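PDB 6VW7: NAD-dependent formate dehydrogenase gamma subunit from Cupriavidus necator, which carries a [2Fe-2S] cluster in a thioredoxin-like domain and, with the beta subunit, probably takes part in electron transfer between formate oxidation and NAD. Local coordinates for residues I34-Q39 against H72-Q77; G80-Q85 against V138-Q143. One frame throughout, in Å; residues are numbered along the deposited sequence.

Contact 1: I34-Q39 against H72-Q77; sequences ILHEIQ and HHFRQQ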
loop_
_atom_site.group_PDB
_atom_site.type_symbol
_atom_site.label_atom_id
_atom_site.label_comp_id
_atom_site.label_asym_id
_atom_site.label_seq_id
_atom_site.Cartn_x
_atom_site.Cartn_y
_atom_site.Cartn_z
ATOM N N ILE A 34 0.787 21.009 8.077
ATOM C CA ILE A 34 0.171 22.320 7.874
ATOM C C ILE A 34 -0.414 22.412 6.470
ATOM O O ILE A 34 -1.564 22.823 6.284
ATOM C CB ILE A 34 1.195 23.442 8.131
ATOM C CG1 ILE A 34 1.462 23.588 9.626
ATOM C CG2 ILE A 34 0.728 24.764 7.517
ATOM C CD1 ILE A 34 2.571 24.585 9.968
ATOM N N LEU A 35 0.365 22.010 5.461
ATOM C CA LEU A 35 -0.109 22.095 4.084
ATOM C C LEU A 35 -1.334 21.212 3.872
ATOM O O LEU A 35 -2.271 21.604 3.168
ATOM C CB LEU A 35 1.014 21.706 3.111
ATOM C CG LEU A 35 2.209 22.669 3.033
ATOM C CD1 LEU A 35 3.342 22.113 2.114
ATOM C CD2 LEU A 35 1.767 24.027 2.554
ATOM N N HIS A 36 -1.341 20.015 4.471
ATOM C CA HIS A 36 -2.519 19.147 4.410
ATOM C C HIS A 36 -3.750 19.812 5.030
ATOM O O HIS A 36 -4.853 19.752 4.472
ATOM C CB HIS A 36 -2.233 17.824 5.118
ATOM C CG HIS A 36 -1.460 16.846 4.280
ATOM N ND1 HIS A 36 -1.888 16.432 3.036
ATOM C CD2 HIS A 36 -0.290 16.204 4.509
ATOM C CE1 HIS A 36 -1.021 15.563 2.542
ATOM N NE2 HIS A 36 -0.037 15.417 3.411
ATOM N N GLU A 37 -3.598 20.412 6.209
ATOM C CA GLU A 37 -4.773 20.987 6.872
ATOM C C GLU A 37 -5.322 22.188 6.102
ATOM O O GLU A 37 -6.541 22.359 6.005
ATOM C CB GLU A 37 -4.440 21.390 8.311
ATOM C CG GLU A 37 -5.645 21.932 9.120
ATOM C CD GLU A 37 -6.721 20.882 9.415
ATOM O OE1 GLU A 37 -6.537 19.695 9.052
ATOM O OE2 GLU A 37 -7.760 21.254 10.018
ATOM N N ILE A 38 -4.440 23.024 5.547
ATOM C CA ILE A 38 -4.880 24.126 4.691
ATOM C C ILE A 38 -5.628 23.592 3.473
ATOM O O ILE A 38 -6.751 24.012 3.182
ATOM C CB ILE A 38 -3.684 25.003 4.266
ATOM C CG1 ILE A 38 -3.004 25.626 5.489
ATOM C CG2 ILE A 38 -4.167 26.101 3.319
ATOM C CD1 ILE A 38 -1.713 26.419 5.163
ATOM N N GLN A 39 -5.021 22.651 2.743
ATOM C CA GLN A 39 -5.683 22.079 1.572
ATOM C C GLN A 39 -6.980 21.363 1.951
ATOM O O GLN A 39 -7.971 21.434 1.215
ATOM C CB GLN A 39 -4.735 21.123 0.830
ATOM C CG GLN A 39 -5.349 20.489 -0.425
ATOM C CD GLN A 39 -4.322 20.161 -1.488
ATOM O OE1 GLN A 39 -3.521 21.015 -1.878
ATOM N NE2 GLN A 39 -4.340 18.919 -1.972
ATOM N N HIS A 72 3.034 16.349 -5.630
ATOM C CA HIS A 72 1.911 16.382 -6.561
ATOM C C HIS A 72 0.561 16.440 -5.858
ATOM O O HIS A 72 -0.423 16.879 -6.460
ATOM C CB HIS A 72 1.962 15.147 -7.471
ATOM C CG HIS A 72 3.178 15.087 -8.348
ATOM N ND1 HIS A 72 3.953 13.951 -8.471
ATOM C CD2 HIS A 72 3.742 16.013 -9.158
ATOM C CE1 HIS A 72 4.947 14.186 -9.310
ATOM N NE2 HIS A 72 4.840 15.428 -9.744
ATOM N N HIS A 73 0.481 15.972 -4.615
ATOM C CA HIS A 73 -0.808 15.996 -3.939
ATOM C C HIS A 73 -1.310 17.422 -3.730
ATOM O O HIS A 73 -2.520 17.660 -3.784
ATOM C CB HIS A 73 -0.720 15.250 -2.603
ATOM C CG HIS A 73 -1.978 15.297 -1.796
ATOM N ND1 HIS A 73 -3.050 14.466 -2.036
ATOM C CD2 HIS A 73 -2.335 16.079 -0.750
ATOM C CE1 HIS A 73 -4.023 14.743 -1.180
ATOM N NE2 HIS A 73 -3.609 15.710 -0.384
ATOM N N PHE A 74 -0.408 18.388 -3.555
ATOM C CA PHE A 74 -0.794 19.749 -3.165
ATOM C C PHE A 74 -1.159 20.577 -4.389
ATOM O O PHE A 74 -0.447 20.555 -5.393
ATOM C CB PHE A 74 0.344 20.434 -2.399
ATOM C CG PHE A 74 0.645 19.800 -1.061
ATOM C CD1 PHE A 74 -0.379 19.499 -0.176
ATOM C CD2 PHE A 74 1.950 19.513 -0.691
ATOM C CE1 PHE A 74 -0.111 18.908 1.055
ATOM C CE2 PHE A 74 2.228 18.923 0.537
ATOM C CZ PHE A 74 1.210 18.612 1.404
ATOM N N ARG A 75 -2.262 21.311 -4.319
ATOM C CA ARG A 75 -2.632 22.202 -5.407
ATOM C C ARG A 75 -2.642 23.637 -4.910
ATOM O O ARG A 75 -2.953 23.907 -3.747
ATOM C CB ARG A 75 -3.985 21.827 -6.036
ATOM C CG ARG A 75 -5.114 21.522 -5.083
ATOM C CD ARG A 75 -6.340 21.022 -5.857
ATOM N NE ARG A 75 -6.137 19.693 -6.429
ATOM C CZ ARG A 75 -6.016 19.430 -7.730
ATOM N NH1 ARG A 75 -6.085 20.405 -8.628
ATOM N NH2 ARG A 75 -5.833 18.184 -8.135
ATOM N N GLN A 76 -2.256 24.549 -5.797
ATOM C CA GLN A 76 -2.171 25.968 -5.485
ATOM C C GLN A 76 -3.347 26.770 -6.021
ATOM O O GLN A 76 -3.370 27.990 -5.858
ATOM C CB GLN A 76 -0.852 26.539 -6.014
ATOM C CG GLN A 76 0.345 26.010 -5.254
ATOM C CD GLN A 76 1.674 26.468 -5.819
ATOM O OE1 GLN A 76 2.350 27.318 -5.232
ATOM N NE2 GLN A 76 2.070 25.889 -6.956
ATOM N N GLN A 77 -4.302 26.125 -6.678
ATOM C CA GLN A 77 -5.520 26.759 -7.151
ATOM C C GLN A 77 -6.668 25.787 -6.933
ATOM O O GLN A 77 -6.457 24.571 -6.953
ATOM C CB GLN A 77 -5.423 27.136 -8.641
#
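Two hydrogen bonds from the side-chain amide of Q39 tie the end of segment 34-39 to the backbone of H73 and R75. OE1 of Q39 accepts from N of R75 at 2.8 Å, a nearly straight bond (166° at the hydrogen) whose donor is tilted from the carbonyl plane of the amide. NE2 of Q39 donates to O of H73 at 2.9 Å. That oxygen lies almost in the plane of the Q39 amide, yet the N-H reaches it from above the H73 carbonyl plane. With CG anti to the backbone N (chi1 -179°) and the chain extended beyond it, Q39 projects from the helix far enough to span F74 in this way. The two bonds fix the rotation of the amide, and NE2 also lies over one face of the H73 ring.

The aromatic contacts centre on F74. CB of L35 rests over one face of its ring, 3.9 Å from the centroid, in a CH-pi contact, while CD1 of L35 touches CE2 of F74 at 3.7 Å. The F74 edge is turned to the face of H36, with CE1 of F74 3.6 Å from ND1 of H36 and the planes at 57°. H73 completes the cluster: its CD2 is 3.6 Å from CE1 of H36, the two rings meeting obliquely.

The contact packs helix 31-42, within the helical N-terminal part of the chain, against the loop between helix 61-70 and strand 82-87. L35 also touches V67 and I68 of helix 61-70 and I53 of helix 50-57. R75 forms a salt bridge with E124 of strand 121-126, and the beta subunit borders the aromatic cluster, its G266, S226 and A267 packing on H36, H73 and F74 respectively.

Contact 2: G80-Q85 against V138-Q143; sequences GRHVVQ and VMVGEQ
An antiparallel strand pair in the sheet of the thioredoxin-like [2Fe-2S] domain joins V84 and Q85 to V140 and M139. Strands 82-85 and 138-140 run at 168° to each other, their axes 4.7 Å apart. Q85 and M139 form a hydrogen-bonded pair: N of Q85 donates to O of M139 at 2.8 Å, and N of M139 returns a bond to O of Q85 at 2.9 Å. V84 and V140 are the adjacent non-hydrogen-bonded pair, and beyond them the bond from N of G141 to O of V83 is weak, at 3.4 Å. There a type II' turn from V140 to Q143 begins, with G141 at positive phi.

On the face carrying V84 and V140, the two valines lie side by side, CG2 to CG2 at 4.0 Å. CG1 of V84 also meets CG1 of V138 at 3.7 Å. Q85 and M139 share the other face and point the same way, NE2 of Q85 passing SD of M139 at 4.1 Å. The Q85 amide, on an extended chain, donates through NE2 to a water at 2.8 Å; that water in turn donates to O of V83 and O of G141, bridging the strands beside the weak G141-V83 bond.

Strand 82-87 is the central strand, with 138-140 on one side and the parallel strand 121-126 on the other. Helix 150-160 covers the valine face, with F153 against V84 and L156 and L160 against V140. Across the sheet, M139 packs on L129 of the cluster-binding loop and on P229 of the beta subunit.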
loop_
_atom_site.group_PDB
_atom_site.type_symbol
_atom_site.label_atom_id
_atom_site.label_comp_id
_atom_site.label_asym_id
_atom_site.label_seq_id
_atom_site.Cartn_x
_atom_site.Cartn_y
_atom_site.Cartn_z
ATOM N N GLY A 80 -12.010 21.590 -9.482
ATOM C CA GLY A 80 -13.445 21.589 -9.714
ATOM C C GLY A 80 -14.179 21.016 -8.523
ATOM O O GLY A 80 -13.539 20.702 -7.516
ATOM N N ARG A 81 -15.508 20.869 -8.610
ATOM C CA ARG A 81 -16.269 20.357 -7.470
ATOM C C ARG A 81 -15.778 18.973 -7.052
ATOM O O ARG A 81 -15.663 18.688 -5.854
ATOM C CB ARG A 81 -17.765 20.324 -7.803
ATOM C CG ARG A 81 -18.744 20.542 -6.609
ATOM C CD ARG A 81 -18.390 19.657 -5.416
ATOM N NE ARG A 81 -19.452 19.431 -4.442
ATOM C CZ ARG A 81 -19.308 18.653 -3.370
ATOM N NH1 ARG A 81 -18.148 18.041 -3.139
ATOM N NH2 ARG A 81 -20.317 18.488 -2.526
ATOM N N HIS A 82 -15.479 18.100 -8.017
ATOM C CA HIS A 82 -15.039 16.738 -7.735
ATOM C C HIS A 82 -13.702 16.467 -8.416
ATOM O O HIS A 82 -13.535 16.764 -9.604
ATOM C CB HIS A 82 -16.075 15.723 -8.215
ATOM C CG HIS A 82 -17.433 15.933 -7.632
ATOM N ND1 HIS A 82 -17.745 15.580 -6.337
ATOM C CD2 HIS A 82 -18.560 16.460 -8.164
ATOM C CE1 HIS A 82 -19.005 15.890 -6.093
ATOM N NE2 HIS A 82 -19.523 16.425 -7.184
ATOM N N VAL A 83 -12.757 15.906 -7.665
ATOM C CA VAL A 83 -11.490 15.436 -8.211
ATOM C C VAL A 83 -11.636 13.941 -8.453
ATOM O O VAL A 83 -11.766 13.154 -7.505
ATOM C CB VAL A 83 -10.306 15.728 -7.278
ATOM C CG1 VAL A 83 -9.029 15.160 -7.878
ATOM C CG2 VAL A 83 -10.160 17.214 -7.043
ATOM N N VAL A 84 -11.626 13.553 -9.718
ATOM C CA VAL A 84 -11.717 12.156 -10.123
ATOM C C VAL A 84 -10.303 11.697 -10.460
ATOM O O VAL A 84 -9.704 12.205 -11.412
ATOM C CB VAL A 84 -12.652 11.982 -11.327
ATOM C CG1 VAL A 84 -12.700 10.521 -11.752
ATOM C CG2 VAL A 84 -14.037 12.492 -10.998
ATOM N N GLN A 85 -9.753 10.771 -9.663
ATOM C CA GLN A 85 -8.423 10.200 -9.887
ATOM C C GLN A 85 -8.561 8.853 -10.580
ATOM O O GLN A 85 -9.251 7.964 -10.070
ATOM C CB GLN A 85 -7.653 10.022 -8.575
ATOM C CG GLN A 85 -7.481 11.301 -7.776
ATOM C CD GLN A 85 -6.839 11.042 -6.428
ATOM O OE1 GLN A 85 -5.663 10.728 -6.355
ATOM N NE2 GLN A 85 -7.607 11.185 -5.359
ATOM N N VAL A 138 -10.620 3.825 -9.620
ATOM C CA VAL A 138 -10.894 5.258 -9.645
ATOM C C VAL A 138 -11.254 5.691 -8.231
ATOM O O VAL A 138 -11.939 4.962 -7.508
ATOM C CB VAL A 138 -12.029 5.606 -10.637
ATOM C CG1 VAL A 138 -12.464 7.066 -10.486
ATOM C CG2 VAL A 138 -11.579 5.343 -12.074
ATOM N N MET A 139 -10.777 6.865 -7.830
ATOM C CA MET A 139 -11.171 7.482 -6.572
ATOM C C MET A 139 -11.788 8.848 -6.844
ATOM O O MET A 139 -11.221 9.649 -7.594
ATOM C CB MET A 139 -9.973 7.637 -5.625
ATOM C CG MET A 139 -10.366 8.143 -4.206
ATOM S SD MET A 139 -8.959 8.008 -3.071
ATOM C CE MET A 139 -9.493 6.697 -1.999
ATOM N N VAL A 140 -12.938 9.116 -6.230
ATOM C CA VAL A 140 -13.587 10.421 -6.304
ATOM C C VAL A 140 -13.700 10.943 -4.880
ATOM O O VAL A 140 -14.444 10.386 -4.061
ATOM C CB VAL A 140 -14.958 10.363 -6.984
ATOM C CG1 VAL A 140 -15.497 11.776 -7.156
ATOM C CG2 VAL A 140 -14.853 9.653 -8.327
ATOM N N GLY A 141 -12.956 12.002 -4.586
ATOM C CA GLY A 141 -12.810 12.460 -3.227
ATOM C C GLY A 141 -12.071 11.387 -2.462
ATOM O O GLY A 141 -10.872 11.183 -2.661
ATOM N N GLU A 142 -12.787 10.674 -1.600
ATOM C CA GLU A 142 -12.243 9.498 -0.937
ATOM C C GLU A 142 -13.087 8.258 -1.202
ATOM O O GLU A 142 -12.922 7.246 -0.510
ATOM C CB GLU A 142 -12.078 9.776 0.566
ATOM C CG GLU A 142 -11.089 10.937 0.809
ATOM C CD GLU A 142 -10.856 11.306 2.277
ATOM O OE1 GLU A 142 -11.609 10.846 3.166
ATOM O OE2 GLU A 142 -9.871 12.042 2.534
ATOM N N GLN A 143 -13.982 8.304 -2.188
ATOM C CA GLN A 143 -14.810 7.155 -2.538
ATOM C C GLN A 143 -14.147 6.349 -3.658
ATOM O O GLN A 143 -13.904 6.877 -4.750
ATOM C CB GLN A 143 -16.206 7.601 -2.959
ATOM C CG GLN A 143 -17.010 8.386 -1.868
ATOM C CD GLN A 143 -16.485 8.191 -0.430
ATOM O OE1 GLN A 143 -16.617 7.116 0.163
ATOM N NE2 GLN A 143 -15.892 9.247 0.128
HETATM O O HOH W 1 -10.082 12.500 -5.426
#

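How the contacts relate
Contact 1 belongs to the helical N-terminal part of the chain, contact 2 to the sheet of the thioredoxin-like domain; their centres lie 15 Å apart and they do not touch beyond adjoining in sequence. Both are partly buried. Contact 1 relies on side chains, an aromatic cluster and a glutamine amide holding an irregular loop, whereas contact 2 relies on backbone bonds between strands, with valines filling one face. They share no secondary-structure element, but E124 connects them: the residue that meets R75 also touches V83 and shares a backbone hydrogen bond with V84. Both also border the beta subunit, contact 1 through its aromatic cluster and contact 2 through M139 and E142.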